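Local coordinates for clavulanic acid biosynthesis oligopeptide binding protein 2 (Streptomyces clavuligerus, PDB 2WOL) that probably binds peptides, as a family 5 extracellular solute-binding protein of the clavulanic acid biosynthesis pathway, at residues G136-E148 against F174-M187. Numbering follows the deposited sequence.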
loop_
_atom_site.group_PDB
_atom_site.type_symbol
_atom_site.label_atom_id
_atom_site.label_comp_id
_atom_site.label_asym_id
_atom_site.label_seq_id
_atom_site.Cartn_x
_atom_site.Cartn_y
_atom_site.Cartn_z
ATOM N N GLY A 136 -6.782 7.980 -8.094
ATOM C CA GLY A 136 -5.831 6.873 -8.177
ATOM C C GLY A 136 -4.383 7.319 -8.250
ATOM O O GLY A 136 -4.096 8.520 -8.248
ATOM N N PRO A 137 -3.453 6.351 -8.308
ATOM C CA PRO A 137 -2.022 6.664 -8.377
ATOM C C PRO A 137 -1.626 7.416 -9.647
ATOM O O PRO A 137 -2.252 7.240 -10.696
ATOM C CB PRO A 137 -1.352 5.285 -8.336
ATOM C CG PRO A 137 -2.382 4.364 -7.775
ATOM C CD PRO A 137 -3.693 4.899 -8.268
ATOM N N THR A 138 -0.593 8.247 -9.541
ATOM C CA THR A 138 -0.160 9.092 -10.655
ATOM C C THR A 138 1.341 8.978 -10.928
ATOM O O THR A 138 1.939 9.862 -11.554
ATOM C CB THR A 138 -0.524 10.574 -10.416
ATOM O OG1 THR A 138 0.050 11.010 -9.179
ATOM C CG2 THR A 138 -2.041 10.761 -10.378
ATOM N N TYR A 139 1.947 7.883 -10.471
ATOM C CA TYR A 139 3.358 7.601 -10.754
ATOM C C TYR A 139 3.713 7.693 -12.239
ATOM O O TYR A 139 4.825 8.082 -12.596
ATOM C CB TYR A 139 3.734 6.212 -10.237
ATOM C CG TYR A 139 3.647 6.094 -8.737
ATOM C CD1 TYR A 139 2.515 5.559 -8.127
ATOM C CD2 TYR A 139 4.695 6.530 -7.931
ATOM C CE1 TYR A 139 2.431 5.458 -6.744
ATOM C CE2 TYR A 139 4.627 6.436 -6.549
ATOM C CZ TYR A 139 3.494 5.899 -5.961
ATOM O OH TYR A 139 3.421 5.805 -4.591
ATOM N N LEU A 140 2.766 7.331 -13.099
ATOM C CA LEU A 140 3.017 7.310 -14.539
ATOM C C LEU A 140 3.213 8.693 -15.164
ATOM O O LEU A 140 3.888 8.820 -16.186
ATOM C CB LEU A 140 1.900 6.554 -15.259
ATOM C CG LEU A 140 1.900 5.042 -15.014
ATOM C CD1 LEU A 140 0.556 4.430 -15.382
ATOM C CD2 LEU A 140 3.039 4.361 -15.766
ATOM N N ILE A 141 2.633 9.721 -14.549
ATOM C CA ILE A 141 2.639 11.064 -15.136
ATOM C C ILE A 141 4.057 11.641 -15.315
ATOM O O ILE A 141 4.442 11.948 -16.440
ATOM C CB ILE A 141 1.670 12.040 -14.397
ATOM C CG1 ILE A 141 0.217 11.563 -14.564
ATOM C CG2 ILE A 141 1.839 13.470 -14.915
ATOM C CD1 ILE A 141 -0.834 12.422 -13.853
ATOM N N PRO A 142 4.850 11.773 -14.228
ATOM C CA PRO A 142 6.211 12.289 -14.462
ATOM C C PRO A 142 7.093 11.391 -15.338
ATOM O O PRO A 142 8.013 11.886 -15.997
ATOM C CB PRO A 142 6.803 12.404 -13.052
ATOM C CG PRO A 142 5.949 11.543 -12.192
ATOM C CD PRO A 142 4.588 11.529 -12.795
ATOM N N LEU A 143 6.814 10.091 -15.347
ATOM C CA LEU A 143 7.600 9.151 -16.142
ATOM C C LEU A 143 7.310 9.236 -17.638
ATOM O O LEU A 143 8.138 8.827 -18.454
ATOM C CB LEU A 143 7.395 7.717 -15.646
ATOM C CG LEU A 143 8.022 7.359 -14.297
ATOM C CD1 LEU A 143 7.551 5.984 -13.868
ATOM C CD2 LEU A 143 9.546 7.416 -14.357
ATOM N N LEU A 144 6.142 9.766 -17.998
ATOM C CA LEU A 144 5.720 9.781 -19.406
ATOM C C LEU A 144 5.445 11.167 -19.993
ATOM O O LEU A 144 5.349 11.315 -21.213
ATOM C CB LEU A 144 4.506 8.867 -19.610
ATOM C CG LEU A 144 4.735 7.366 -19.396
ATOM C CD1 LEU A 144 3.419 6.630 -19.341
ATOM C CD2 LEU A 144 5.644 6.770 -20.473
ATOM N N ASP A 145 5.326 12.175 -19.136
ATOM C CA ASP A 145 5.007 13.527 -19.591
ATOM C C ASP A 145 6.241 14.280 -20.085
ATOM O O ASP A 145 7.305 14.241 -19.455
ATOM C CB ASP A 145 4.335 14.323 -18.470
ATOM C CG ASP A 145 3.387 15.392 -18.986
ATOM O OD1 ASP A 145 2.984 15.335 -20.168
ATOM O OD2 ASP A 145 3.022 16.282 -18.191
ATOM N N ASP A 146 6.083 14.971 -21.211
ATOM C CA ASP A 146 7.094 15.884 -21.716
ATOM C C ASP A 146 6.820 17.275 -21.141
ATOM O O ASP A 146 5.823 17.904 -21.495
ATOM C CB ASP A 146 7.054 15.917 -23.247
ATOM C CG ASP A 146 8.150 16.784 -23.854
ATOM O OD1 ASP A 146 8.868 17.485 -23.112
ATOM O OD2 ASP A 146 8.281 16.759 -25.094
ATOM N N PRO A 147 7.698 17.758 -20.239
ATOM C CA PRO A 147 7.520 19.086 -19.639
ATOM C C PRO A 147 7.485 20.218 -20.668
ATOM O O PRO A 147 6.878 21.255 -20.409
ATOM C CB PRO A 147 8.757 19.230 -18.743
ATOM C CG PRO A 147 9.145 17.822 -18.430
ATOM C CD PRO A 147 8.899 17.088 -19.711
ATOM N N GLU A 148 8.133 20.005 -21.815
ATOM C CA GLU A 148 8.178 20.993 -22.896
ATOM C C GLU A 148 6.935 20.924 -23.782
ATOM O O GLU A 148 6.684 21.824 -24.586
ATOM C CB GLU A 148 9.432 20.798 -23.757
ATOM C CG GLU A 148 10.758 21.045 -23.036
ATOM C CD GLU A 148 11.979 20.736 -23.901
ATOM O OE1 GLU A 148 11.816 20.219 -25.032
ATOM O OE2 GLU A 148 13.113 21.011 -23.447
ATOM N N PHE A 174 6.867 1.866 -23.954
ATOM C CA PHE A 174 6.896 3.029 -23.069
ATOM C C PHE A 174 8.289 3.661 -23.072
ATOM O O PHE A 174 9.266 3.029 -22.669
ATOM C CB PHE A 174 6.515 2.629 -21.642
ATOM C CG PHE A 174 5.116 2.098 -21.508
ATOM C CD1 PHE A 174 4.861 0.729 -21.587
ATOM C CD2 PHE A 174 4.048 2.963 -21.277
ATOM C CE1 PHE A 174 3.569 0.232 -21.457
ATOM C CE2 PHE A 174 2.748 2.469 -21.145
ATOM C CZ PHE A 174 2.510 1.103 -21.232
ATOM N N ARG A 175 8.370 4.907 -23.531
ATOM C CA ARG A 175 9.629 5.644 -23.553
ATOM C C ARG A 175 9.650 6.619 -22.384
ATOM O O ARG A 175 9.061 7.699 -22.452
ATOM C CB ARG A 175 9.795 6.399 -24.875
ATOM C CG ARG A 175 9.900 5.520 -26.114
ATOM C CD ARG A 175 9.978 6.406 -27.345
ATOM N NE ARG A 175 10.294 5.676 -28.571
ATOM C CZ ARG A 175 10.409 6.246 -29.771
ATOM N NH1 ARG A 175 10.227 7.554 -29.912
ATOM N NH2 ARG A 175 10.700 5.507 -30.834
ATOM N N LEU A 176 10.330 6.225 -21.314
ATOM C CA LEU A 176 10.298 6.976 -20.061
ATOM C C LEU A 176 11.215 8.189 -20.084
ATOM O O LEU A 176 12.187 8.228 -20.837
ATOM C CB LEU A 176 10.630 6.065 -18.868
ATOM C CG LEU A 176 9.916 4.710 -18.765
ATOM C CD1 LEU A 176 10.339 3.969 -17.503
ATOM C CD2 LEU A 176 8.404 4.843 -18.828
ATOM N N THR A 177 10.893 9.175 -19.251
ATOM C CA THR A 177 11.671 10.409 -19.151
ATOM C C THR A 177 12.966 10.209 -18.365
ATOM O O THR A 177 13.849 11.069 -18.380
ATOM C CB THR A 177 10.854 11.532 -18.480
ATOM O OG1 THR A 177 10.390 11.085 -17.199
ATOM C CG2 THR A 177 9.655 11.919 -19.340
ATOM N N ARG A 178 13.064 9.073 -17.676
ATOM C CA ARG A 178 14.207 8.740 -16.828
ATOM C C ARG A 178 14.208 7.228 -16.605
ATOM O O ARG A 178 13.175 6.585 -16.786
ATOM C CB ARG A 178 14.112 9.480 -15.486
ATOM C CG ARG A 178 12.894 9.102 -14.636
ATOM C CD ARG A 178 12.459 10.231 -13.712
ATOM N NE ARG A 178 11.990 11.396 -14.463
ATOM C CZ ARG A 178 11.261 12.388 -13.956
ATOM N NH1 ARG A 178 10.892 12.374 -12.681
ATOM N NH2 ARG A 178 10.897 13.399 -14.733
ATOM N N PRO A 179 15.366 6.647 -16.229
ATOM C CA PRO A 179 15.368 5.220 -15.913
ATOM C C PRO A 179 14.433 4.908 -14.743
ATOM O O PRO A 179 14.362 5.678 -13.784
ATOM C CB PRO A 179 16.824 4.948 -15.518
ATOM C CG PRO A 179 17.602 6.038 -16.167
ATOM C CD PRO A 179 16.709 7.236 -16.093
ATOM N N PHE A 180 13.711 3.797 -14.842
ATOM C CA PHE A 180 12.823 3.375 -13.766
ATOM C C PHE A 180 12.802 1.856 -13.639
ATOM O O PHE A 180 12.087 1.166 -14.368
ATOM C CB PHE A 180 11.405 3.938 -13.952
ATOM C CG PHE A 180 10.561 3.840 -12.714
ATOM C CD1 PHE A 180 10.735 4.747 -11.674
ATOM C CD2 PHE A 180 9.612 2.834 -12.574
ATOM C CE1 PHE A 180 9.980 4.659 -10.516
ATOM C CE2 PHE A 180 8.849 2.740 -11.420
ATOM C CZ PHE A 180 9.035 3.654 -10.388
ATOM N N SER A 181 13.584 1.353 -12.684
ATOM C CA SER A 181 13.783 -0.082 -12.483
ATOM C C SER A 181 12.482 -0.851 -12.221
ATOM O O SER A 181 12.376 -2.030 -12.554
ATOM C CB SER A 181 14.767 -0.329 -11.330
ATOM O OG SER A 181 14.309 0.262 -10.123
ATOM N N ASP A 182 11.498 -0.169 -11.638
ATOM C CA ASP A 182 10.298 -0.832 -11.118
ATOM C C ASP A 182 9.069 -0.756 -12.030
ATOM O O ASP A 182 7.935 -0.883 -11.559
ATOM C CB ASP A 182 9.966 -0.285 -9.720
ATOM C CG ASP A 182 11.078 -0.533 -8.706
ATOM O OD1 ASP A 182 12.021 -1.305 -9.000
ATOM O OD2 ASP A 182 10.999 0.048 -7.606
ATOM N N PHE A 183 9.280 -0.581 -13.333
ATOM C CA PHE A 183 8.146 -0.332 -14.229
ATOM C C PHE A 183 7.118 -1.474 -14.318
ATOM O O PHE A 183 5.916 -1.216 -14.452
ATOM C CB PHE A 183 8.614 0.104 -15.619
ATOM C CG PHE A 183 7.565 0.839 -16.406
ATOM C CD1 PHE A 183 7.244 2.163 -16.099
ATOM C CD2 PHE A 183 6.892 0.211 -17.448
ATOM C CE1 PHE A 183 6.273 2.845 -16.810
ATOM C CE2 PHE A 183 5.922 0.893 -18.178
ATOM C CZ PHE A 183 5.614 2.208 -17.858
ATOM N N ASP A 184 7.571 -2.727 -14.230
ATOM C CA ASP A 184 6.638 -3.863 -14.229
ATOM C C ASP A 184 5.600 -3.728 -13.103
ATOM O O ASP A 184 4.458 -4.175 -13.236
ATOM C CB ASP A 184 7.376 -5.197 -14.057
ATOM C CG ASP A 184 7.867 -5.798 -15.375
ATOM O OD1 ASP A 184 7.471 -5.340 -16.476
ATOM O OD2 ASP A 184 8.649 -6.769 -15.295
ATOM N N HIS A 185 6.015 -3.127 -11.989
ATOM C CA HIS A 185 5.119 -2.895 -10.856
ATOM C C HIS A 185 4.021 -1.908 -11.208
ATOM O O HIS A 185 2.858 -2.112 -10.851
ATOM C CB HIS A 185 5.892 -2.402 -9.637
ATOM C CG HIS A 185 6.755 -3.450 -9.016
ATOM N ND1 HIS A 185 6.303 -4.291 -8.022
ATOM C CD2 HIS A 185 8.039 -3.806 -9.258
ATOM C CE1 HIS A 185 7.274 -5.115 -7.671
ATOM N NE2 HIS A 185 8.339 -4.840 -8.405
ATOM N N LEU A 186 4.388 -0.848 -11.923
ATOM C CA LEU A 186 3.407 0.135 -12.369
ATOM C C LEU A 186 2.417 -0.486 -13.347
ATOM O O LEU A 186 1.240 -0.132 -13.350
ATOM C CB LEU A 186 4.090 1.360 -12.981
ATOM C CG LEU A 186 5.090 2.123 -12.102
ATOM C CD1 LEU A 186 5.500 3.413 -12.793
ATOM C CD2 LEU A 186 4.560 2.416 -10.688
ATOM N N MET A 187 2.895 -1.436 -14.148
ATOM C CA MET A 187 2.042 -2.119 -15.113
ATOM C C MET A 187 1.155 -3.181 -14.470
ATOM O O MET A 187 0.320 -3.779 -15.146
ATOM C CB MET A 187 2.881 -2.716 -16.246
ATOM C CG MET A 187 3.532 -1.677 -17.157
ATOM S SD MET A 187 2.354 -0.555 -17.949
ATOM C CE MET A 187 2.354 0.866 -16.859
#
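Over one face of the Phe-180 ring sits CD1 of Leu-143, 3.9 Å from the ring centroid and 13° off the normal, a CH-pi contact. The same methyl lies near the plane of the Phe-183 ring, at its edge, and presses unusually close, at 3.5 Å, on CD1 of Leu-186. Phe-183 CA lies in plane at the edge of the Phe-180 ring, and Phe-183 CE2 over one face of Phe-174. Leu-140 CD2 approaches the Phe-183 ring obliquely, 3.7 Å from CE1, and also touches the Met-187 methyl. The guanidinium of Arg-178 has Pro-142 O over one face, at too poor an angle for a hydrogen bond, while CG of the Arg-178 chain packs on Leu-143 CD2.

Thr-177 ties the segments together through its hydroxyl and its backbone N. With OG1 set between the backbone N and the carbonyl carbon (chi1 56°), the hydroxyl donates to Pro-142 O in the carbonyl plane, onto a lone pair, at 2.8 Å. Thr-177 N donates to Leu-143 O at 2.9 Å, tilted from that carbonyl plane. Beyond this pair, Leu-144 CD2 meets Leu-176 CD2 at 3.7 Å.

Helix 140-144 thus packs against the chain leaving strand 171-175 and against helix 183-186. One threonine satisfies two helix carbonyls; leucines packed on one another, Met-187 and the Phe rings hold the buried remainder.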